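Local coordinates for protein acetyltransferase (Brucella abortus str. 2308 A, PDB 4ZBG) that binds acetyl-coenzyme A and, as a GNAT-family enzyme, probably transfers its acetyl group to an amine of an acceptor substrate, at residues L55-E60 / I105-A110. Residues are numbered along the deposited sequence; the frame is centred on the assembly and turned at random.
Sequences LSLVAE and IREGLA
Two leucines on strand 55-61 reach the same glycine by different torsions. Leu-57 sets its CG beside the backbone N and opposite the carbonyl carbon (chi1 -58°), whereas Leu-55 turns its CG away from the backbone N (chi1 -177°), and each thereby presents one methyl to Gly-108 of helix 100-114. The pair serves as a worked example of how the GNAT fold covers one face of its central sheet with a helix. Strand and helix run roughly antiparallel; the axes of segments 55-60 and 105-110 are inclined at 148° and approach to 9.4 Å. The backbones come nearest where the CA atoms of Leu-57 and Gly-108 are 7.1 Å apart. With no side chain on Gly-108, the leucine methyls pack directly on the helix backbone: CD1 of Leu-57 lies 3.7 Å from the CA of Gly-108, and CD2 of Leu-55 meets that CA from two residues earlier on the same face of the strand. These are van der Waals contacts, and the intervening Ser-56 faces the other side of the sheet, where its OG is hydrogen-bonded to Glu-14 and His-68. Glu-107 borders the apolar patch with its aliphatic part, its CG 3.9 Å from CD1 of Leu-57. The chain then bends, and the carboxylate OE2 is hydrogen-bonded to Gln-111, one helical turn further on. Leu-104 and Gln-111 extend the helix surface against Leu-57, while Ile-69 and Ile-11 of the flanking strands also touch this leucine, so the packing continues across three strands. At Gly-108 the two methyls meet different backbone atoms of the glycine, CD1 of Leu-57 lying 3.6 Å from its N and CD2 of Leu-55 3.5 Å from its O.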
# COMPACT_ATOMS: atom_id res chain seq x y z
N LEU A 55 1.91 -5.41 5.82
CA LEU A 55 2.83 -4.33 6.10
C LEU A 55 2.07 -3.02 6.03
O LEU A 55 1.29 -2.79 5.10
CB LEU A 55 3.98 -4.35 5.09
CG LEU A 55 5.06 -3.30 5.30
CD1 LEU A 55 5.76 -3.48 6.63
CD2 LEU A 55 6.06 -3.37 4.16
N SER A 56 2.30 -2.16 7.02
CA SER A 56 1.61 -0.89 7.10
C SER A 56 2.64 0.12 7.58
O SER A 56 3.14 0.02 8.70
CB SER A 56 0.47 -0.99 8.10
OG SER A 56 -0.19 0.26 8.24
N LEU A 57 2.99 1.07 6.70
CA LEU A 57 4.00 2.07 7.02
C LEU A 57 3.38 3.44 7.03
O LEU A 57 2.48 3.74 6.24
CB LEU A 57 5.13 2.07 5.99
CG LEU A 57 5.89 0.77 5.75
CD1 LEU A 57 6.97 1.00 4.70
CD2 LEU A 57 6.49 0.24 7.04
N VAL A 58 3.89 4.29 7.92
CA VAL A 58 3.52 5.70 7.95
C VAL A 58 4.74 6.58 7.73
O VAL A 58 5.86 6.23 8.12
CB VAL A 58 2.80 6.09 9.26
CG1 VAL A 58 1.46 5.38 9.37
CG2 VAL A 58 3.69 5.82 10.47
N ALA A 59 4.50 7.72 7.10
CA ALA A 59 5.46 8.81 7.06
C ALA A 59 5.01 9.80 8.12
O ALA A 59 3.87 10.27 8.09
CB ALA A 59 5.44 9.47 5.70
N GLU A 60 5.90 10.12 9.06
CA GLU A 60 5.56 10.93 10.22
C GLU A 60 6.51 12.12 10.29
O GLU A 60 7.72 12.00 10.05
CB GLU A 60 5.71 10.07 11.47
CG GLU A 60 5.33 10.73 12.79
CD GLU A 60 5.38 9.72 13.93
OE1 GLU A 60 6.39 9.00 14.02
OE2 GLU A 60 4.39 9.62 14.69
N ILE A 105 6.43 3.97 -0.90
CA ILE A 105 6.37 2.84 -1.81
C ILE A 105 7.72 2.12 -1.86
O ILE A 105 7.78 0.90 -1.73
CB ILE A 105 5.88 3.25 -3.21
CG1 ILE A 105 4.42 3.73 -3.13
CG2 ILE A 105 6.06 2.11 -4.19
CD1 ILE A 105 3.99 4.53 -4.34
N ARG A 106 8.80 2.87 -2.05
CA ARG A 106 10.12 2.24 -2.14
C ARG A 106 10.47 1.51 -0.85
O ARG A 106 11.00 0.40 -0.88
CB ARG A 106 11.19 3.27 -2.50
CG ARG A 106 11.12 3.73 -3.94
CD ARG A 106 12.37 4.48 -4.37
NE ARG A 106 12.23 5.03 -5.71
CZ ARG A 106 11.62 6.17 -5.99
NH1 ARG A 106 11.09 6.88 -5.00
NH2 ARG A 106 11.53 6.61 -7.24
N GLU A 107 10.17 2.13 0.29
CA GLU A 107 10.49 1.50 1.55
C GLU A 107 9.63 0.25 1.79
O GLU A 107 10.13 -0.79 2.25
CB GLU A 107 10.38 2.51 2.70
CG GLU A 107 10.74 1.93 4.04
CD GLU A 107 12.14 1.35 4.11
OE1 GLU A 107 13.05 1.80 3.37
OE2 GLU A 107 12.32 0.43 4.93
N GLY A 108 8.34 0.32 1.46
CA GLY A 108 7.48 -0.84 1.58
C GLY A 108 7.92 -2.01 0.72
O GLY A 108 7.97 -3.16 1.18
N LEU A 109 8.28 -1.72 -0.53
CA LEU A 109 8.76 -2.77 -1.42
C LEU A 109 10.05 -3.38 -0.89
O LEU A 109 10.24 -4.59 -0.96
CB LEU A 109 8.96 -2.22 -2.82
CG LEU A 109 7.68 -1.79 -3.53
CD1 LEU A 109 8.05 -1.07 -4.82
CD2 LEU A 109 6.76 -2.97 -3.80
N ALA A 110 10.94 -2.54 -0.36
CA ALA A 110 12.21 -3.04 0.17
C ALA A 110 11.96 -3.97 1.35
O ALA A 110 12.61 -5.01 1.48
CB ALA A 110 13.12 -1.88 0.56